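Local coordinates for cytosolic phospholipase A2 delta (PDB 5IZ5), which hydrolyses the sn-2 ester bond of glycerophospholipids in a calcium-dependent manner, preferring linoleic acid at that position, at residues Q632-S635 / Q639-P642; Q311-D316 / A799-L804. The protein carries 3 engineered substitutions. All coordinates share one frame; numbering follows the deposited sequence.

Contact 1: residues Q632-S635 / Q639-P642; sequences QLDS and QLTP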
ATOM      1  N   GLN B 632      -9.187 -16.112   5.201  1.00 82.32           N
ATOM      2  CA  GLN B 632      -9.531 -16.187   6.629  1.00 81.79           C
ATOM      3  C   GLN B 632      -9.533 -14.815   7.281  1.00 82.82           C
ATOM      4  O   GLN B 632     -10.497 -14.423   7.939  1.00 82.92           O
ATOM      5  CB  GLN B 632      -8.542 -17.088   7.382  1.00 80.86           C
ATOM      6  CG  GLN B 632      -8.250 -18.440   6.710  1.00 79.33           C
ATOM      7  CD  GLN B 632      -9.140 -19.580   7.185  1.00 81.21           C
ATOM      8  OE1 GLN B 632      -9.637 -20.363   6.373  1.00 77.87           O
ATOM      9  NE2 GLN B 632      -9.330 -19.696   8.497  1.00 82.14           N
ATOM     10  N   LEU B 633      -8.432 -14.096   7.119  1.00 84.03           N
ATOM     11  CA  LEU B 633      -8.348 -12.738   7.653  1.00 85.54           C
ATOM     12  C   LEU B 633      -9.365 -11.772   7.026  1.00 86.17           C
ATOM     13  O   LEU B 633      -9.894 -10.882   7.710  1.00 87.22           O
ATOM     14  CB  LEU B 633      -6.907 -12.189   7.519  1.00 86.06           C
ATOM     15  CG  LEU B 633      -6.349 -11.747   8.870  1.00 87.42           C
ATOM     16  CD1 LEU B 633      -4.831 -11.825   8.941  1.00 87.37           C
ATOM     17  CD2 LEU B 633      -6.835 -10.352   9.212  1.00 87.34           C
ATOM     18  N   ASP B 634      -9.669 -11.966   5.750  1.00 83.35           N
ATOM     19  CA  ASP B 634     -10.594 -11.077   5.051  1.00 80.16           C
ATOM     20  C   ASP B 634     -12.056 -11.300   5.441  1.00 78.66           C
ATOM     21  O   ASP B 634     -12.863 -10.373   5.372  1.00 77.89           O
ATOM     22  CB  ASP B 634     -10.389 -11.181   3.541  1.00 79.51           C
ATOM     23  CG  ASP B 634      -9.012 -10.691   3.115  1.00 79.37           C
ATOM     24  OD1 ASP B 634      -8.332 -10.000   3.901  1.00 80.96           O
ATOM     25  OD2 ASP B 634      -8.591 -11.001   1.994  1.00 79.72           O
ATOM     26  N   SER B 635     -12.387 -12.510   5.891  1.00 76.41           N
ATOM     27  CA  SER B 635     -13.736 -12.769   6.441  1.00 73.52           C
ATOM     28  C   SER B 635     -13.950 -12.094   7.819  1.00 71.18           C
ATOM     29  O   SER B 635     -15.048 -12.164   8.379  1.00 70.61           O
ATOM     30  CB  SER B 635     -14.043 -14.279   6.517  1.00 72.61           C
ATOM     31  OG  SER B 635     -13.387 -14.900   7.610  1.00 73.25           O
ATOM     32  N   GLN B 639     -11.022  -6.698  11.550  1.00 59.09           N
ATOM     33  CA  GLN B 639      -9.560  -6.810  11.466  1.00 57.92           C
ATOM     34  C   GLN B 639      -8.975  -6.380  10.113  1.00 54.88           C
ATOM     35  O   GLN B 639      -7.801  -6.628   9.853  1.00 52.79           O
ATOM     36  CB  GLN B 639      -9.117  -8.247  11.754  1.00 62.03           C
ATOM     37  CG  GLN B 639      -9.867  -8.921  12.896  1.00 68.11           C
ATOM     38  CD  GLN B 639      -9.306 -10.295  13.232  1.00 72.70           C
ATOM     39  OE1 GLN B 639      -9.216 -11.173  12.365  1.00 74.63           O
ATOM     40  NE2 GLN B 639      -8.926 -10.493  14.494  1.00 75.65           N
ATOM     41  N   LEU B 640      -9.773  -5.738   9.260  1.00 48.92           N
ATOM     42  CA  LEU B 640      -9.270  -5.285   7.956  1.00 45.53           C
ATOM     43  C   LEU B 640      -8.583  -3.919   8.030  1.00 42.38           C
ATOM     44  O   LEU B 640      -8.594  -3.275   9.070  1.00 40.53           O
ATOM     45  CB  LEU B 640     -10.399  -5.287   6.920  1.00 44.75           C
ATOM     46  CG  LEU B 640     -10.907  -6.676   6.511  1.00 45.25           C
ATOM     47  CD1 LEU B 640     -11.866  -6.575   5.338  1.00 45.63           C
ATOM     48  CD2 LEU B 640      -9.766  -7.619   6.159  1.00 46.47           C
ATOM     49  N   THR B 641      -7.996  -3.481   6.915  1.00 41.03           N
ATOM     50  CA  THR B 641      -7.148  -2.281   6.898  1.00 39.60           C
ATOM     51  C   THR B 641      -7.845  -0.924   7.162  1.00 40.86           C
ATOM     52  O   THR B 641      -7.208  -0.018   7.720  1.00 38.93           O
ATOM     53  CB  THR B 641      -6.338  -2.203   5.574  1.00 38.76           C
ATOM     54  OG1 THR B 641      -5.493  -3.355   5.467  1.00 40.12           O
ATOM     55  CG2 THR B 641      -5.466  -0.956   5.496  1.00 38.01           C
ATOM     56  N   PRO B 642      -9.127  -0.767   6.768  1.00 40.02           N
ATOM     57  CA  PRO B 642      -9.765   0.545   6.925  1.00 42.88           C
ATOM     58  C   PRO B 642      -9.669   1.130   8.333  1.00 44.62           C
ATOM     59  O   PRO B 642      -9.513   2.337   8.476  1.00 46.06           O
ATOM     60  CB  PRO B 642     -11.222   0.263   6.548  1.00 40.80           C
ATOM     61  CG  PRO B 642     -11.112  -0.810   5.530  1.00 41.24           C
ATOM     62  CD  PRO B 642     -10.011  -1.701   6.048  1.00 41.03           C
TER
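Leu640 drives its side chain into the last turn of the short helix 631-634, meeting Leu633 and Asp634 mainly through their oxygens. CB of Leu640 stays back from the helix, but with CG beside the backbone N and anti to the carbonyl carbon (chi1 -69°) the branch is carried toward the helix end. From CG the two methyls part. CD1 lies 3.9 Å from Asp634 O, while CD2 goes deeper, 3.6 Å from both Leu633 O and Asp634 OD1. The side chains of Asp634 and Leu640 cross at about a right angle, and the carboxylate meets a methyl there. The Asp634 carboxylate is paired outside the segments by a salt bridge from OD1 to Lys496 NZ.

The neighbouring pair is Leu633 and Gln639. Leu633 CD2 approaches Gln639 O to 3.9 Å and rests 4.0 Å from both CB and OE1 of Gln639, again with side chains roughly perpendicular. No hydrogen bond joins the two segments directly; they meet by packing, while Tyr619 and Lys472 hold the carbonyls of Asp634 and Gln639 from outside. Within the turn, Ser635 OG bonds to Gln632 O at 2.9 Å, tilted 25° from the carbonyl plane.

In this catalytic domain, the loop after helix 631-634 passes the helix's C-terminal end and lays Leu640 beside Asp634: Leu640 also packs on Phe625 of helix 623-628 and Leu615 of strand 614-615, while Leu633 leans on Phe481.

Contact 2: residues Q311-D316 / A799-L804; sequences QALQLD and AILQAL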
ATOM      1  N   GLN B 311       2.533   1.366 -38.685  1.00 63.50           N
ATOM      2  CA  GLN B 311       3.889   1.427 -39.215  1.00 65.65           C
ATOM      3  C   GLN B 311       4.663   0.140 -38.966  1.00 66.34           C
ATOM      4  O   GLN B 311       5.363  -0.342 -39.852  1.00 68.38           O
ATOM      5  CB  GLN B 311       4.635   2.606 -38.596  1.00 70.57           C
ATOM      6  CG  GLN B 311       5.991   2.890 -39.222  1.00 77.03           C
ATOM      7  CD  GLN B 311       6.573   4.224 -38.785  1.00 83.09           C
ATOM      8  OE1 GLN B 311       5.863   5.094 -38.268  1.00 86.83           O
ATOM      9  NE2 GLN B 311       7.879   4.383 -38.976  1.00 86.35           N
ATOM     10  N   ALA B 312       4.527  -0.419 -37.767  1.00 65.30           N
ATOM     11  CA  ALA B 312       5.297  -1.604 -37.379  1.00 64.50           C
ATOM     12  C   ALA B 312       4.818  -2.887 -38.063  1.00 63.41           C
ATOM     13  O   ALA B 312       5.622  -3.750 -38.402  1.00 59.44           O
ATOM     14  CB  ALA B 312       5.257  -1.776 -35.874  1.00 64.25           C
ATOM     15  N   LEU B 313       3.510  -3.011 -38.252  1.00 64.18           N
ATOM     16  CA  LEU B 313       2.928  -4.176 -38.923  1.00 65.42           C
ATOM     17  C   LEU B 313       2.656  -3.929 -40.411  1.00 67.30           C
ATOM     18  O   LEU B 313       2.157  -4.821 -41.100  1.00 66.78           O
ATOM     19  CB  LEU B 313       1.641  -4.606 -38.204  1.00 65.45           C
ATOM     20  CG  LEU B 313       1.745  -5.619 -37.052  1.00 66.07           C
ATOM     21  CD1 LEU B 313       3.078  -5.575 -36.324  1.00 66.38           C
ATOM     22  CD2 LEU B 313       0.604  -5.420 -36.064  1.00 65.32           C
ATOM     23  N   GLN B 314       2.989  -2.734 -40.904  1.00 70.61           N
ATOM     24  CA  GLN B 314       2.723  -2.353 -42.289  1.00 71.63           C
ATOM     25  C   GLN B 314       1.267  -2.642 -42.638  1.00 70.11           C
ATOM     26  O   GLN B 314       0.981  -3.322 -43.620  1.00 66.26           O
ATOM     27  CB  GLN B 314       3.681  -3.083 -43.244  1.00 74.51           C
ATOM     28  CG  GLN B 314       5.150  -2.719 -43.064  1.00 77.21           C
ATOM     29  CD  GLN B 314       5.466  -1.302 -43.521  1.00 81.96           C
ATOM     30  OE1 GLN B 314       5.134  -0.327 -42.839  1.00 84.66           O
ATOM     31  NE2 GLN B 314       6.107  -1.179 -44.682  1.00 84.05           N
ATOM     32  N   LEU B 315       0.354  -2.131 -41.812  1.00 71.48           N
ATOM     33  CA  LEU B 315      -1.069  -2.425 -41.940  1.00 74.23           C
ATOM     34  C   LEU B 315      -1.703  -1.680 -43.102  1.00 78.60           C
ATOM     35  O   LEU B 315      -1.477  -0.477 -43.292  1.00 76.59           O
ATOM     36  CB  LEU B 315      -1.830  -2.073 -40.651  1.00 76.20           C
ATOM     37  CG  LEU B 315      -1.507  -2.851 -39.375  1.00 76.92           C
ATOM     38  CD1 LEU B 315      -2.307  -2.294 -38.205  1.00 78.00           C
ATOM     39  CD2 LEU B 315      -1.785  -4.339 -39.544  1.00 76.49           C
ATOM     40  N   ASP B 316      -2.519  -2.420 -43.852  1.00 83.15           N
ATOM     41  CA  ASP B 316      -3.347  -1.890 -44.930  1.00 84.77           C
ATOM     42  C   ASP B 316      -4.008  -0.567 -44.529  1.00 83.70           C
ATOM     43  O   ASP B 316      -3.676   0.498 -45.059  1.00 81.94           O
ATOM     44  CB  ASP B 316      -4.414  -2.942 -45.319  1.00 85.77           C
ATOM     45  CG  ASP B 316      -4.769  -3.887 -44.158  1.00 85.23           C
ATOM     46  OD1 ASP B 316      -3.958  -4.790 -43.842  1.00 81.06           O
ATOM     47  OD2 ASP B 316      -5.851  -3.725 -43.559  1.00 86.46           O
ATOM     48  N   ALA B 799       8.786 -12.662 -33.122  1.00 49.43           N
ATOM     49  CA  ALA B 799       7.800 -13.171 -32.164  1.00 48.75           C
ATOM     50  C   ALA B 799       6.898 -12.056 -31.625  1.00 47.50           C
ATOM     51  O   ALA B 799       5.697 -12.260 -31.437  1.00 47.00           O
ATOM     52  CB  ALA B 799       8.497 -13.886 -31.017  1.00 49.89           C
ATOM     53  N   ILE B 800       7.475 -10.881 -31.384  1.00 49.18           N
ATOM     54  CA  ILE B 800       6.714  -9.739 -30.857  1.00 50.86           C
ATOM     55  C   ILE B 800       5.692  -9.262 -31.886  1.00 52.66           C
ATOM     56  O   ILE B 800       4.520  -9.044 -31.549  1.00 49.83           O
ATOM     57  CB  ILE B 800       7.629  -8.564 -30.447  1.00 50.23           C
ATOM     58  CG1 ILE B 800       8.570  -8.987 -29.320  1.00 50.89           C
ATOM     59  CG2 ILE B 800       6.801  -7.375 -29.974  1.00 50.08           C
ATOM     60  CD1 ILE B 800       9.734  -8.041 -29.104  1.00 50.36           C
ATOM     61  N   LEU B 801       6.136  -9.116 -33.136  1.00 54.66           N
ATOM     62  CA  LEU B 801       5.249  -8.686 -34.218  1.00 55.20           C
ATOM     63  C   LEU B 801       4.125  -9.693 -34.442  1.00 54.88           C
ATOM     64  O   LEU B 801       2.975  -9.310 -34.635  1.00 55.28           O
ATOM     65  CB  LEU B 801       6.036  -8.461 -35.514  1.00 53.63           C
ATOM     66  CG  LEU B 801       7.069  -7.329 -35.494  1.00 53.26           C
ATOM     67  CD1 LEU B 801       7.953  -7.377 -36.731  1.00 53.87           C
ATOM     68  CD2 LEU B 801       6.415  -5.963 -35.371  1.00 53.75           C
ATOM     69  N   GLN B 802       4.466 -10.978 -34.413  1.00 56.52           N
ATOM     70  CA  GLN B 802       3.468 -12.048 -34.498  1.00 58.00           C
ATOM     71  C   GLN B 802       2.428 -11.963 -33.385  1.00 56.46           C
ATOM     72  O   GLN B 802       1.237 -12.102 -33.641  1.00 57.13           O
ATOM     73  CB  GLN B 802       4.144 -13.413 -34.486  1.00 60.74           C
ATOM     74  CG  GLN B 802       3.199 -14.566 -34.805  1.00 63.91           C
ATOM     75  CD  GLN B 802       3.706 -15.895 -34.280  1.00 68.79           C
ATOM     76  OE1 GLN B 802       4.869 -16.238 -34.486  1.00 71.60           O
ATOM     77  NE2 GLN B 802       2.838 -16.653 -33.600  1.00 70.19           N
ATOM     78  N   ALA B 803       2.882 -11.743 -32.154  1.00 55.31           N
ATOM     79  CA  ALA B 803       1.971 -11.622 -31.015  1.00 53.91           C
ATOM     80  C   ALA B 803       1.097 -10.388 -31.161  1.00 52.08           C
ATOM     81  O   ALA B 803      -0.100 -10.431 -30.877  1.00 51.66           O
ATOM     82  CB  ALA B 803       2.741 -11.568 -29.711  1.00 54.33           C
ATOM     83  N   LEU B 804       1.692  -9.294 -31.625  1.00 52.62           N
ATOM     84  CA  LEU B 804       0.932  -8.081 -31.902  1.00 55.41           C
ATOM     85  C   LEU B 804      -0.163  -8.329 -32.944  1.00 57.87           C
ATOM     86  O   LEU B 804      -1.286  -7.852 -32.777  1.00 60.11           O
ATOM     87  CB  LEU B 804       1.854  -6.946 -32.350  1.00 54.45           C
ATOM     88  CG  LEU B 804       2.673  -6.296 -31.235  1.00 55.24           C
ATOM     89  CD1 LEU B 804       3.796  -5.449 -31.809  1.00 55.46           C
ATOM     90  CD2 LEU B 804       1.792  -5.464 -30.318  1.00 55.91           C
TER
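Leu313 and Leu801 touch where two helices of the patatin-type catalytic domain meet: the C-terminal end of helix 292-313 comes up against the flank of helix 797-810, near the end of the chain. The two leucines are also the point where the backbones come nearest, with their CA atoms 6.9 Å apart.

Apolar packing does nearly all the work. The side chains of Leu313 and Leu801 slide past each other in opposite directions, and the methyls meet at 3.5 Å, CD1 of Leu313 to CD2 of Leu801. That is tighter than ordinary van der Waals contact, and because Leu313 has an unusual chi2 of 28°, the exact closeness deserves some caution. The second methyl of Leu313, CD2, reaches one turn further along the partner helix and lies 4.2 Å from Leu804 CB. Ala312 points its CB toward the partner and makes a looser contact, 4.4 Å to Leu801 CD2. Leu354, from a loop, touches Ala312, Leu801 and Leu804, so it helps to close the same apolar patch. Behind the patch, Leu804 and Ala803 pack on Leu672 of strand 672-676, which ties helix 797-810 to the central mixed sheet.

Polar contributions are slight. No hydrogen bond links the two segments, although just beyond them Arg805 NH2 makes a weak one to Leu313 O. The first helix gives way at Gln314, whose positive phi of 50° turns the chain out of the helical path.

Backbone carbonyls come close to methyl groups as well: Leu801 O lies 4.1 Å from Leu313 CD1, and Leu801 CD2, already against Leu313, also sits 3.8 Å from Ala312 O.

Both contacts belong to the catalytic domain but stand well apart, with centres 46 Å from each other and nearest atoms about 34 Å apart. Along the chain the order is 311-316, then 632-635 and 639-642, then 799-804, so contact 1 is nested inside the long loop that contact 2 closes. Contact 1 is local, with three residues between its segments, shortly before strand 649-650. Contact 2 spans 482 residues and brings a helix from early in the domain against the one near its end. The nucleophile Ser365 and the probable proton acceptor Asp651 both fall within that span, though neither contact lies at the active site.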